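Long-range contacts in yersinopine synthase (Yersinia pestis, PDB 6C4M), which catalyses the NADPH-dependent reductive condensation of pyruvate with a histidine-derived amino acid intermediate, the last step in making the metallophore yersinopine: residues A[35-40]-A[167-172]; A[72-77]-A[204-209]; A[82-87]-A[234-239]; A[134-139]-A[161-166]. All coordinates share one frame; numbering follows the deposited sequence.

Contact 1. Residues A[35-40]-A[167-172]; sequences IQLAVD and SYYADT. With NAP (NADP nicotinamide-adenine-dinucleotide phosphate), chain B.
The phenol of Tyr169 donates a short hydrogen bond to the helix residue Asp40, OH to OD2 at 2.5 Å, meeting the carboxylate from its anti side and 18° out of its plane. A long tyrosine suits this place because its backbone sits in the loop while its acceptor lies on the helix, and the chi1 of 58° carries the ring from the loop toward it. Asp40 OD1 forms a salt bridge with Arg236 and a hydrogen bond with His237, which probably balances the buried carboxylate, and Gln36 NE2 adds weak bonds to both carboxylate oxygens. Tyr168 OH and Thr172 OG1 share a hydrogen bond of 2.8 Å, while Gln36 OE1 turns to Thr206.

Packing fills in between these polar groups. Gln36 CB lies at the edge of the Tyr168 ring, 3.1 Å from OH, and Leu37 CD1 comes to the edge of the Tyr169 ring, 3.9 Å from its OH.

The same loop and strand hold the cofactor. Thr172 binds the nicotinamide carboxamide through its backbone, N to O7N at 2.9 Å and O to N7N at 3.0 Å, and Tyr168 CD2 comes within 3.6 Å of C7N.

Helix 32-44, which follows the glycine-rich turn of this Rossmann-type fold, packs against the loop leading into strand 170-173 and against Thr172, while Ile35, Gln36, Ala38 and Val39 also touch strands 71-76, 87-90 or 203-217.

Contact 2. Residues A[72-77]-A[204-209]; sequences LYLQGT and AYTKAF
Tyr73 opens the pairing of two parallel strands, 71-76 and 203-217, in the mixed sheet of the Rossmann-type domain: its carbonyl O accepts from Ala204 N at 2.9 Å. The strands run 24° apart. The Tyr73 ring leads away from the partner strand toward Tyr65 of helix 57-68, as suits a ring at the solvent-exposed surface.

Leu74 pairs with Ala204, and both point to the face lined by helix 32-44. The small methyl of Ala204 leaves room there for Ile35 of the helix, while Leu74 reaches further along the partner strand: with CG anti to the backbone N (chi1 173°), its CD1 comes to 3.5 Å from Thr206 OG1. That hydroxyl is bonded to Gln36 and Thr172, so a threonine serves here both as a beta-branched strand residue and as a polar link.

Both polar backbone atoms of Gln75 turn to strand 203-217, N to Ala204 O at 3.1 Å and O from Thr206 N at 2.8 Å, the second bond nearly straight at its hydrogen (162°). Its carbonyl also receives Tyr205 CA in a CA-H...O contact. On the other face, Tyr205 and Gln75 stand side by side at the more exposed surface.

Gly76 has no side chain to place on the face that carries Leu74 and Thr206, and its CA approaches Thr206 O in a CA-H...O contact. Beyond it, Thr77 brings its beta carbon to the edge of the Tyr205 ring, CB in the ring plane and 4.0 Å from CD2. Alongside, its methyl lies against the aliphatic part of Lys207, pointing the same way, CG2 to CG at 3.7 Å.

Contact 3. Residues A[82-87]-A[234-239]; sequences ATQKES and LARHHI
Thr83 OG1 and His237 ND1 share a hydrogen bond of 2.8 Å in which either may be the donor. It joins the loop between strands 71-76 and 87-90 to the Schellman motif that ends helix 225-235. In that motif Ile239 N bonds to Leu234 O and His238 N to Ala235 O, with His238 at positive phi. Leu234 O accepts from His237 N too.

Thr83 OG1 sits between the backbone N and the carbonyl carbon (chi1 63°), which turns the hydroxyl to the edge of the imidazole. Gln84 OE1 comes to the same ring near its plane, 3.2 Å from CE1. Histidine suits this place because its two ring nitrogens serve two directions: ND1 faces Thr83, and NE2 goes to Asp40 of helix 32-44, which Arg236 also engages. The Gln84 amide is held by its own loop, NE2 donating to Lys85 O at 3.0 Å on a lone pair, while OE1 accepts from Gln36.

The methyl of Thr83 meets the next histidine: CG2 lies over the face of the His238 ring in a CH-pi contact, 4.1 Å from the centroid and 28° off its normal.

Contact 4. Residues A[134-139]-A[161-166]; sequences SVILLS and EVISLS. With NAP (NADP nicotinamide-adenine-dinucleotide phosphate), chain B.
Strands 134-137 and 161-165 lie side by side in parallel, their axes 4.7 Å apart and 13° from aligned, bound by four backbone hydrogen bonds: Val135 N to Glu161 O, Ile163 N to Val135 O, Leu137 N to Ile163 O and Leu165 N to Leu137 O. The shortest, from Leu137 N to Ile163 O, measures 2.7 Å. Val135, Leu137 and Ile163 each use both their N-H and their C=O, the zigzag of a regular parallel pair, and all four bonds are close to straight.

On one face stand Val135, Val162, Leu137 and Ser164. Leu137 folds its CD1 over the small Ser164, whose OG is satisfied by Glu251 and Ser140. The sequence joining the strands forms helix 144-154, making a beta-alpha-beta unit of the Rossmann-type fold; Val148 of this helix packs on both Leu137 and Val162, and these two with Val135 give the face its aliphatic character.

Ser134, Ile136, Glu161 and Ile163 point to the other face. Ile136 packs on Ile109 of strand 107-110 and on Ile163, so a branched apolar residue fits between the two neighbouring strands, and its CG2, anti to the backbone N, comes to 3.9 Å from Leu165 CD1. At the start of the strands the polar ends find partners: Ser134 bonds to Glu226, and Glu161 OE2 to Ser224 and Asn217.

Past the last strand pair, Leu138 crosses Leu165 obliquely, CD1 to CD1 at 4.1 Å. Ser139, just past the end of strand 134-137, meets the bound cofactor, its CB 3.3 Å from O3D of the NADP nicotinamide ribose.

How the contacts relate
Contacts 1, 2 and 3 form one cluster, with helix 32-44 at its middle. Contact 1 meets contact 2 through Thr206, whose OG1 lies 2.5 Å from Gln36 OE1 and 2.8 Å from Thr172 OG1, and meets contact 3 through Asp40 OD1, 2.7 Å from His237 NE2 and 2.9 Å from Arg236 NH2. Contacts 2 and 3 join by a probable backbone bond, Ser87 N to Leu74 O, and by the stacked rings of Phe209 and His237. Contact 4 is farther away, about 22 Å from contact 2 and 14 Å from contact 1 between centres, and touches contact 1 where Leu138 packs on Tyr168. Those two contacts touch the NADP: contact 1 at the nicotinamide and its ribose, contact 4 at that ribose.

Contact 1. Residues A[35-40]-A[167-172]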
# COMPACT_ATOMS: atom_id res chain seq x y z
N ILE A 35 11.23 -10.05 -32.78
CA ILE A 35 12.10 -11.22 -32.75
C ILE A 35 11.33 -12.42 -32.20
O ILE A 35 11.36 -13.51 -32.78
CB ILE A 35 13.37 -10.92 -31.94
CG1 ILE A 35 14.17 -9.81 -32.63
CG2 ILE A 35 14.22 -12.15 -31.78
CD1 ILE A 35 15.26 -9.21 -31.75
N GLN A 36 10.61 -12.24 -31.09
CA GLN A 36 9.80 -13.34 -30.57
C GLN A 36 8.80 -13.80 -31.62
O GLN A 36 8.59 -15.00 -31.81
CB GLN A 36 9.05 -12.92 -29.32
CG GLN A 36 8.10 -14.02 -28.76
CD GLN A 36 8.85 -15.21 -28.15
OE1 GLN A 36 9.70 -15.04 -27.27
NE2 GLN A 36 8.53 -16.40 -28.63
N LEU A 37 8.10 -12.84 -32.22
CA LEU A 37 7.11 -13.14 -33.25
C LEU A 37 7.73 -13.91 -34.39
O LEU A 37 7.18 -14.91 -34.85
CB LEU A 37 6.49 -11.84 -33.76
CG LEU A 37 5.49 -11.90 -34.91
CD1 LEU A 37 4.25 -12.68 -34.52
CD2 LEU A 37 5.14 -10.47 -35.31
N ALA A 38 8.88 -13.44 -34.89
CA ALA A 38 9.51 -14.10 -36.03
C ALA A 38 9.84 -15.55 -35.71
O ALA A 38 9.66 -16.44 -36.56
CB ALA A 38 10.76 -13.36 -36.46
N VAL A 39 10.35 -15.81 -34.50
CA VAL A 39 10.64 -17.19 -34.11
C VAL A 39 9.36 -18.00 -34.07
O VAL A 39 9.32 -19.14 -34.56
CB VAL A 39 11.36 -17.19 -32.74
CG1 VAL A 39 11.36 -18.59 -32.12
CG2 VAL A 39 12.78 -16.69 -32.91
N ASP A 40 8.30 -17.42 -33.51
CA ASP A 40 7.02 -18.13 -33.40
C ASP A 40 6.45 -18.48 -34.78
O ASP A 40 5.88 -19.57 -34.96
CB ASP A 40 6.04 -17.28 -32.60
CG ASP A 40 6.32 -17.34 -31.09
OD1 ASP A 40 7.09 -18.24 -30.67
OD2 ASP A 40 5.79 -16.51 -30.33
N SER A 167 -3.36 -7.22 -27.11
CA SER A 167 -2.05 -6.75 -26.70
C SER A 167 -1.01 -7.69 -27.25
O SER A 167 -1.32 -8.80 -27.71
CB SER A 167 -1.93 -6.66 -25.18
OG SER A 167 -1.85 -7.95 -24.58
N TYR A 168 0.25 -7.25 -27.21
CA TYR A 168 1.34 -8.17 -27.49
C TYR A 168 1.29 -9.29 -26.47
O TYR A 168 0.86 -9.09 -25.32
CB TYR A 168 2.69 -7.44 -27.47
CG TYR A 168 3.86 -8.38 -27.62
CD1 TYR A 168 3.97 -9.21 -28.72
CD2 TYR A 168 4.86 -8.42 -26.64
CE1 TYR A 168 5.03 -10.09 -28.84
CE2 TYR A 168 5.93 -9.30 -26.76
CZ TYR A 168 6.02 -10.12 -27.86
OH TYR A 168 7.09 -10.98 -27.97
N TYR A 169 1.66 -10.50 -26.90
CA TYR A 169 1.36 -11.71 -26.13
C TYR A 169 2.48 -12.12 -25.17
O TYR A 169 2.41 -13.22 -24.59
CB TYR A 169 1.02 -12.86 -27.08
CG TYR A 169 2.08 -13.23 -28.09
CD1 TYR A 169 3.08 -14.14 -27.78
CD2 TYR A 169 2.04 -12.71 -29.39
CE1 TYR A 169 4.06 -14.50 -28.74
CE2 TYR A 169 2.99 -13.05 -30.34
CZ TYR A 169 3.99 -13.94 -30.03
OH TYR A 169 4.90 -14.28 -31.03
N ALA A 170 3.47 -11.27 -24.96
CA ALA A 170 4.60 -11.63 -24.12
C ALA A 170 5.24 -10.39 -23.52
O ALA A 170 4.79 -9.25 -23.71
CB ALA A 170 5.64 -12.39 -24.93
N ASP A 171 6.36 -10.63 -22.84
CA ASP A 171 7.25 -9.63 -22.28
C ASP A 171 8.64 -9.91 -22.85
O ASP A 171 9.29 -10.89 -22.46
CB ASP A 171 7.25 -9.72 -20.75
CG ASP A 171 8.07 -8.62 -20.09
OD1 ASP A 171 9.01 -8.09 -20.71
OD2 ASP A 171 7.75 -8.30 -18.93
N THR A 172 9.09 -9.07 -23.76
CA THR A 172 10.30 -9.34 -24.54
C THR A 172 11.15 -8.08 -24.61
O THR A 172 10.64 -6.99 -24.86
CB THR A 172 9.96 -9.80 -25.98
OG1 THR A 172 9.04 -10.89 -25.93
CG2 THR A 172 11.24 -10.24 -26.71
PA NAP B . 8.78 -0.81 -29.75
O1A NAP B . 7.33 -0.68 -29.48
O2A NAP B . 9.64 0.00 -28.75
O5B NAP B . 9.04 -0.30 -31.29
C5B NAP B . 8.62 -1.23 -32.31
C4B NAP B . 8.99 -0.62 -33.68
O4B NAP B . 8.25 0.75 -33.77
C3B NAP B . 10.25 -0.36 -33.77
O3B NAP B . 10.72 -0.58 -35.13
C2B NAP B . 10.40 1.24 -33.43
O2B NAP B . 11.60 1.78 -34.09
C1B NAP B . 9.35 1.80 -33.92
N9A NAP B . 8.97 2.86 -32.99
C8A NAP B . 8.82 2.96 -31.66
N7A NAP B . 8.47 4.23 -31.44
C5A NAP B . 8.40 4.89 -32.64
C6A NAP B . 8.07 6.20 -32.88
N6A NAP B . 7.70 7.35 -32.05
N1A NAP B . 8.07 6.65 -34.15
C2A NAP B . 8.38 5.81 -35.19
N3A NAP B . 8.71 4.51 -34.94
C4A NAP B . 8.71 4.05 -33.64
O3 NAP B . 9.18 -2.41 -29.62
PN NAP B . 8.31 -3.67 -29.09
O1N NAP B . 8.76 -4.80 -29.92
O2N NAP B . 8.68 -3.83 -27.60
O5D NAP B . 6.65 -3.49 -29.15
C5D NAP B . 5.88 -4.00 -30.27
C4D NAP B . 4.40 -3.67 -29.97
O4D NAP B . 3.94 -4.43 -28.64
C3D NAP B . 4.17 -2.39 -29.73
O3D NAP B . 2.74 -2.16 -30.14
C2D NAP B . 4.22 -2.20 -28.21
O2D NAP B . 3.36 -1.23 -27.87
C1D NAP B . 3.66 -3.55 -27.72
N1N NAP B . 4.21 -4.03 -26.43
C2N NAP B . 5.34 -4.77 -26.36
C3N NAP B . 5.79 -5.22 -25.10
C7N NAP B . 7.07 -6.07 -24.98
O7N NAP B . 7.22 -6.82 -24.10
N7N NAP B . 8.08 -5.89 -25.99
C4N NAP B . 5.10 -4.90 -23.96
C5N NAP B . 3.99 -4.16 -24.04
C6N NAP B . 3.53 -3.72 -25.28
P2B NAP B . 13.11 1.66 -33.33
O1X NAP B . 13.18 2.79 -32.32
O2X NAP B . 13.23 0.35 -32.62
O3X NAP B . 14.19 1.86 -34.36

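Contact 2. Residues A[72-77]-A[204-209]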
# COMPACT_ATOMS: atom_id res chain seq x y z
N LEU A 72 18.20 -13.60 -36.41
CA LEU A 72 17.81 -13.07 -35.12
C LEU A 72 17.89 -14.17 -34.07
O LEU A 72 17.75 -15.36 -34.38
CB LEU A 72 16.40 -12.50 -35.17
CG LEU A 72 16.16 -11.50 -36.30
CD1 LEU A 72 14.69 -11.12 -36.34
CD2 LEU A 72 17.05 -10.30 -36.08
N TYR A 73 18.11 -13.77 -32.82
CA TYR A 73 18.33 -14.68 -31.70
C TYR A 73 17.38 -14.35 -30.56
O TYR A 73 17.13 -13.18 -30.27
CB TYR A 73 19.78 -14.59 -31.21
CG TYR A 73 20.78 -15.05 -32.24
CD1 TYR A 73 21.10 -16.39 -32.38
CD2 TYR A 73 21.40 -14.14 -33.10
CE1 TYR A 73 22.00 -16.83 -33.33
CE2 TYR A 73 22.31 -14.57 -34.06
CZ TYR A 73 22.61 -15.92 -34.16
OH TYR A 73 23.50 -16.36 -35.11
N LEU A 74 16.87 -15.40 -29.92
CA LEU A 74 15.90 -15.27 -28.84
C LEU A 74 16.22 -16.27 -27.74
O LEU A 74 16.63 -17.41 -28.01
CB LEU A 74 14.46 -15.52 -29.33
CG LEU A 74 13.32 -15.59 -28.29
CD1 LEU A 74 12.90 -14.24 -27.74
CD2 LEU A 74 12.13 -16.28 -28.95
N GLN A 75 15.99 -15.86 -26.50
CA GLN A 75 16.13 -16.73 -25.34
C GLN A 75 14.90 -16.62 -24.46
O GLN A 75 14.36 -15.53 -24.23
CB GLN A 75 17.38 -16.40 -24.53
CG GLN A 75 18.68 -16.63 -25.29
CD GLN A 75 19.88 -16.71 -24.38
OE1 GLN A 75 20.77 -17.55 -24.57
NE2 GLN A 75 19.93 -15.83 -23.38
N GLY A 76 14.46 -17.77 -23.96
CA GLY A 76 13.44 -17.79 -22.94
C GLY A 76 14.05 -17.75 -21.55
O GLY A 76 15.16 -18.23 -21.31
N THR A 77 13.29 -17.18 -20.62
CA THR A 77 13.82 -16.75 -19.34
C THR A 77 12.73 -16.89 -18.29
O THR A 77 11.54 -16.74 -18.59
CB THR A 77 14.33 -15.32 -19.49
OG1 THR A 77 15.75 -15.36 -19.70
CG2 THR A 77 14.00 -14.45 -18.33
N ALA A 204 17.08 -10.91 -28.40
CA ALA A 204 16.03 -10.56 -27.45
C ALA A 204 15.87 -11.69 -26.46
O ALA A 204 16.40 -12.78 -26.63
CB ALA A 204 14.71 -10.27 -28.15
N TYR A 205 15.11 -11.41 -25.41
CA TYR A 205 14.80 -12.45 -24.45
C TYR A 205 13.39 -12.21 -23.94
O TYR A 205 12.95 -11.07 -23.78
CB TYR A 205 15.82 -12.49 -23.29
CG TYR A 205 15.63 -11.43 -22.25
CD1 TYR A 205 15.98 -10.12 -22.51
CD2 TYR A 205 15.11 -11.74 -21.00
CE1 TYR A 205 15.82 -9.12 -21.54
CE2 TYR A 205 14.95 -10.75 -20.02
CZ TYR A 205 15.30 -9.45 -20.30
OH TYR A 205 15.13 -8.47 -19.35
N THR A 206 12.67 -13.30 -23.75
CA THR A 206 11.29 -13.24 -23.31
C THR A 206 11.22 -13.83 -21.92
O THR A 206 11.61 -14.99 -21.71
CB THR A 206 10.38 -13.99 -24.28
OG1 THR A 206 10.39 -13.31 -25.55
CG2 THR A 206 8.96 -14.07 -23.73
N LYS A 207 10.72 -13.03 -20.98
CA LYS A 207 10.61 -13.36 -19.56
C LYS A 207 9.31 -14.05 -19.20
O LYS A 207 9.26 -14.76 -18.19
CB LYS A 207 10.71 -12.07 -18.72
CG LYS A 207 12.05 -11.37 -18.76
CD LYS A 207 11.95 -9.83 -18.57
CE LYS A 207 11.12 -9.44 -17.36
NZ LYS A 207 11.11 -7.95 -17.15
N ALA A 208 8.26 -13.86 -20.00
CA ALA A 208 6.94 -14.33 -19.62
C ALA A 208 6.01 -14.26 -20.82
O ALA A 208 6.19 -13.42 -21.72
CB ALA A 208 6.39 -13.50 -18.45
N PHE A 209 5.01 -15.15 -20.84
CA PHE A 209 3.94 -15.10 -21.82
C PHE A 209 2.63 -14.74 -21.12
O PHE A 209 2.42 -15.08 -19.96
CB PHE A 209 3.81 -16.45 -22.55
CG PHE A 209 5.00 -16.77 -23.43
CD1 PHE A 209 5.19 -16.09 -24.63
CD2 PHE A 209 5.93 -17.70 -23.05
CE1 PHE A 209 6.28 -16.37 -25.42
CE2 PHE A 209 7.02 -17.98 -23.83
CZ PHE A 209 7.20 -17.32 -25.03

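Contact 3. Residues A[82-87]-A[234-239]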
# COMPACT_ATOMS: atom_id res chain seq x y z
N ALA A 82 9.78 -22.41 -20.07
CA ALA A 82 9.04 -23.66 -20.21
C ALA A 82 8.70 -23.94 -21.67
O ALA A 82 8.74 -25.10 -22.10
CB ALA A 82 7.77 -23.60 -19.35
N THR A 83 8.37 -22.90 -22.45
CA THR A 83 7.98 -23.07 -23.85
C THR A 83 8.84 -22.26 -24.83
O THR A 83 8.50 -22.20 -26.02
CB THR A 83 6.51 -22.69 -24.05
OG1 THR A 83 6.32 -21.30 -23.73
CG2 THR A 83 5.63 -23.52 -23.17
N GLN A 84 9.93 -21.64 -24.36
CA GLN A 84 10.82 -20.87 -25.22
C GLN A 84 12.26 -21.10 -24.77
O GLN A 84 12.65 -20.67 -23.68
CB GLN A 84 10.49 -19.38 -25.19
CG GLN A 84 11.25 -18.56 -26.21
CD GLN A 84 11.01 -19.04 -27.62
OE1 GLN A 84 9.88 -18.98 -28.13
NE2 GLN A 84 12.05 -19.56 -28.26
N LYS A 85 13.05 -21.76 -25.60
CA LYS A 85 14.46 -21.99 -25.36
C LYS A 85 15.27 -21.15 -26.34
O LYS A 85 14.73 -20.30 -27.05
CB LYS A 85 14.80 -23.49 -25.48
CG LYS A 85 13.98 -24.41 -24.58
CD LYS A 85 14.15 -24.08 -23.11
CE LYS A 85 13.63 -25.21 -22.22
NZ LYS A 85 12.22 -25.59 -22.52
N GLU A 86 16.58 -21.39 -26.39
CA GLU A 86 17.43 -20.66 -27.31
C GLU A 86 17.04 -20.99 -28.74
O GLU A 86 17.03 -22.16 -29.14
CB GLU A 86 18.90 -20.98 -27.07
CG GLU A 86 19.38 -20.55 -25.68
CD GLU A 86 20.85 -20.81 -25.45
OE1 GLU A 86 21.33 -20.52 -24.33
OE2 GLU A 86 21.53 -21.29 -26.38
N SER A 87 16.71 -19.96 -29.51
CA SER A 87 16.24 -20.11 -30.87
C SER A 87 16.88 -19.05 -31.75
O SER A 87 17.33 -18.00 -31.29
CB SER A 87 14.72 -19.99 -30.99
OG SER A 87 14.06 -20.83 -30.08
N LEU A 234 0.07 -18.97 -31.08
CA LEU A 234 0.09 -18.62 -29.67
C LEU A 234 -0.02 -19.85 -28.76
O LEU A 234 0.46 -19.82 -27.61
CB LEU A 234 -1.03 -17.63 -29.37
CG LEU A 234 -0.98 -16.24 -30.07
CD1 LEU A 234 -1.85 -15.21 -29.35
CD2 LEU A 234 0.44 -15.71 -30.21
N ALA A 235 -0.67 -20.92 -29.23
CA ALA A 235 -0.85 -22.13 -28.43
C ALA A 235 0.47 -22.81 -28.08
O ALA A 235 0.53 -23.57 -27.11
CB ALA A 235 -1.76 -23.12 -29.16
N ARG A 236 1.52 -22.57 -28.86
CA ARG A 236 2.84 -23.12 -28.53
C ARG A 236 3.37 -22.61 -27.19
O ARG A 236 4.27 -23.24 -26.62
CB ARG A 236 3.81 -22.77 -29.64
CG ARG A 236 5.02 -23.67 -29.70
CD ARG A 236 5.86 -23.33 -30.92
NE ARG A 236 6.58 -22.07 -30.75
CZ ARG A 236 7.87 -21.97 -30.43
NH1 ARG A 236 8.61 -23.05 -30.23
NH2 ARG A 236 8.42 -20.77 -30.30
N HIS A 237 2.85 -21.49 -26.70
CA HIS A 237 3.23 -20.93 -25.41
C HIS A 237 2.07 -20.98 -24.42
O HIS A 237 2.11 -20.32 -23.38
CB HIS A 237 3.74 -19.50 -25.58
CG HIS A 237 4.90 -19.40 -26.51
ND1 HIS A 237 6.11 -20.02 -26.26
CD2 HIS A 237 5.03 -18.80 -27.72
CE1 HIS A 237 6.94 -19.78 -27.26
NE2 HIS A 237 6.31 -19.05 -28.17
N HIS A 238 1.05 -21.78 -24.72
CA HIS A 238 -0.08 -22.01 -23.82
C HIS A 238 -0.89 -20.75 -23.63
O HIS A 238 -1.55 -20.58 -22.61
CB HIS A 238 0.38 -22.56 -22.47
CG HIS A 238 1.19 -23.81 -22.60
ND1 HIS A 238 1.10 -24.64 -23.70
CD2 HIS A 238 2.12 -24.37 -21.79
CE1 HIS A 238 1.93 -25.66 -23.55
NE2 HIS A 238 2.56 -25.51 -22.40
N ILE A 239 -0.84 -19.87 -24.61
CA ILE A 239 -1.61 -18.64 -24.60
C ILE A 239 -2.99 -18.95 -25.14
O ILE A 239 -3.13 -19.42 -26.28
CB ILE A 239 -0.92 -17.55 -25.43
CG1 ILE A 239 0.48 -17.28 -24.88
CG2 ILE A 239 -1.76 -16.28 -25.48
CD1 ILE A 239 1.40 -16.64 -25.91

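Contact 4. Residues A[134-139]-A[161-166]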
# COMPACT_ATOMS: atom_id res chain seq x y z
N SER A 134 -3.87 -10.54 -45.45
CA SER A 134 -4.19 -10.21 -44.08
C SER A 134 -3.26 -9.14 -43.53
O SER A 134 -2.07 -9.05 -43.87
CB SER A 134 -4.13 -11.46 -43.20
OG SER A 134 -2.81 -11.96 -43.21
N VAL A 135 -3.82 -8.33 -42.64
CA VAL A 135 -3.08 -7.34 -41.89
C VAL A 135 -3.39 -7.55 -40.42
O VAL A 135 -4.56 -7.47 -40.01
CB VAL A 135 -3.47 -5.92 -42.32
CG1 VAL A 135 -2.84 -4.92 -41.40
CG2 VAL A 135 -3.04 -5.68 -43.78
N ILE A 136 -2.36 -7.84 -39.63
CA ILE A 136 -2.52 -8.16 -38.21
C ILE A 136 -1.97 -7.00 -37.39
O ILE A 136 -0.85 -6.54 -37.63
CB ILE A 136 -1.81 -9.48 -37.86
CG1 ILE A 136 -2.38 -10.63 -38.74
CG2 ILE A 136 -2.00 -9.82 -36.39
CD1 ILE A 136 -1.60 -11.91 -38.64
N LEU A 137 -2.75 -6.58 -36.39
CA LEU A 137 -2.39 -5.49 -35.48
C LEU A 137 -1.89 -6.14 -34.18
O LEU A 137 -2.68 -6.66 -33.38
CB LEU A 137 -3.58 -4.55 -35.31
CG LEU A 137 -4.19 -4.04 -36.63
CD1 LEU A 137 -5.26 -3.01 -36.36
CD2 LEU A 137 -3.18 -3.49 -37.62
N LEU A 138 -0.56 -6.17 -34.02
CA LEU A 138 0.04 -7.00 -33.00
C LEU A 138 -0.34 -6.53 -31.60
O LEU A 138 -0.56 -7.36 -30.70
CB LEU A 138 1.56 -7.01 -33.17
CG LEU A 138 2.34 -7.92 -32.18
CD1 LEU A 138 2.04 -9.39 -32.42
CD2 LEU A 138 3.84 -7.70 -32.31
N SER A 139 -0.43 -5.21 -31.37
CA SER A 139 -0.83 -4.66 -30.07
C SER A 139 -1.72 -3.45 -30.32
O SER A 139 -1.27 -2.30 -30.30
CB SER A 139 0.37 -4.29 -29.20
OG SER A 139 -0.09 -4.02 -27.88
N GLU A 161 -8.13 -9.42 -44.72
CA GLU A 161 -8.59 -9.68 -43.36
C GLU A 161 -7.81 -8.83 -42.37
O GLU A 161 -6.57 -8.81 -42.38
CB GLU A 161 -8.46 -11.18 -43.06
CG GLU A 161 -9.00 -11.59 -41.68
CD GLU A 161 -9.09 -13.11 -41.52
OE1 GLU A 161 -8.79 -13.82 -42.52
OE2 GLU A 161 -9.47 -13.59 -40.41
N VAL A 162 -8.53 -8.08 -41.53
CA VAL A 162 -7.92 -7.20 -40.52
C VAL A 162 -8.13 -7.85 -39.17
O VAL A 162 -9.27 -8.12 -38.78
CB VAL A 162 -8.52 -5.79 -40.55
CG1 VAL A 162 -7.92 -4.95 -39.46
CG2 VAL A 162 -8.27 -5.14 -41.91
N ILE A 163 -7.04 -8.13 -38.46
CA ILE A 163 -7.09 -8.78 -37.16
C ILE A 163 -6.41 -7.88 -36.13
O ILE A 163 -5.22 -7.56 -36.25
CB ILE A 163 -6.44 -10.17 -37.20
CG1 ILE A 163 -7.29 -11.13 -38.06
CG2 ILE A 163 -6.35 -10.74 -35.80
CD1 ILE A 163 -6.64 -12.45 -38.29
N SER A 164 -7.17 -7.48 -35.12
CA SER A 164 -6.67 -6.82 -33.92
C SER A 164 -6.44 -7.81 -32.78
O SER A 164 -7.36 -8.54 -32.40
CB SER A 164 -7.65 -5.76 -33.43
OG SER A 164 -7.52 -4.54 -34.12
N LEU A 165 -5.23 -7.81 -32.23
CA LEU A 165 -4.91 -8.48 -30.98
C LEU A 165 -4.95 -7.46 -29.85
O LEU A 165 -4.44 -6.35 -30.00
CB LEU A 165 -3.52 -9.13 -31.04
CG LEU A 165 -3.37 -10.20 -32.13
CD1 LEU A 165 -1.93 -10.34 -32.52
CD2 LEU A 165 -3.91 -11.51 -31.64
N SER A 166 -5.54 -7.87 -28.72
CA SER A 166 -5.74 -6.96 -27.59
C SER A 166 -4.42 -6.43 -27.06
O SER A 166 -4.36 -5.28 -26.60
CB SER A 166 -6.52 -7.66 -26.48
OG SER A 166 -5.94 -8.91 -26.12
PA NAP B . 8.78 -0.81 -29.75
O1A NAP B . 7.33 -0.68 -29.48
O2A NAP B . 9.64 0.00 -28.75
O5B NAP B . 9.04 -0.30 -31.29
C5B NAP B . 8.62 -1.23 -32.31
C4B NAP B . 8.99 -0.62 -33.68
O4B NAP B . 8.25 0.75 -33.77
C3B NAP B . 10.25 -0.36 -33.77
O3B NAP B . 10.72 -0.58 -35.13
C2B NAP B . 10.40 1.24 -33.43
O2B NAP B . 11.60 1.78 -34.09
C1B NAP B . 9.35 1.80 -33.92
N9A NAP B . 8.97 2.86 -32.99
C8A NAP B . 8.82 2.96 -31.66
N7A NAP B . 8.47 4.23 -31.44
C5A NAP B . 8.40 4.89 -32.64
C6A NAP B . 8.07 6.20 -32.88
N6A NAP B . 7.70 7.35 -32.05
N1A NAP B . 8.07 6.65 -34.15
C2A NAP B . 8.38 5.81 -35.19
N3A NAP B . 8.71 4.51 -34.94
C4A NAP B . 8.71 4.05 -33.64
O3 NAP B . 9.18 -2.41 -29.62
PN NAP B . 8.31 -3.67 -29.09
O1N NAP B . 8.76 -4.80 -29.92
O2N NAP B . 8.68 -3.83 -27.60
O5D NAP B . 6.65 -3.49 -29.15
C5D NAP B . 5.88 -4.00 -30.27
C4D NAP B . 4.40 -3.67 -29.97
O4D NAP B . 3.94 -4.43 -28.64
C3D NAP B . 4.17 -2.39 -29.73
O3D NAP B . 2.74 -2.16 -30.14
C2D NAP B . 4.22 -2.20 -28.21
O2D NAP B . 3.36 -1.23 -27.87
C1D NAP B . 3.66 -3.55 -27.72
N1N NAP B . 4.21 -4.03 -26.43
C2N NAP B . 5.34 -4.77 -26.36
C3N NAP B . 5.79 -5.22 -25.10
C7N NAP B . 7.07 -6.07 -24.98
O7N NAP B . 7.22 -6.82 -24.10
N7N NAP B . 8.08 -5.89 -25.99
C4N NAP B . 5.10 -4.90 -23.96
C5N NAP B . 3.99 -4.16 -24.04
C6N NAP B . 3.53 -3.72 -25.28
P2B NAP B . 13.11 1.66 -33.33
O1X NAP B . 13.18 2.79 -32.32
O2X NAP B . 13.23 0.35 -32.62
O3X NAP B . 14.19 1.86 -34.36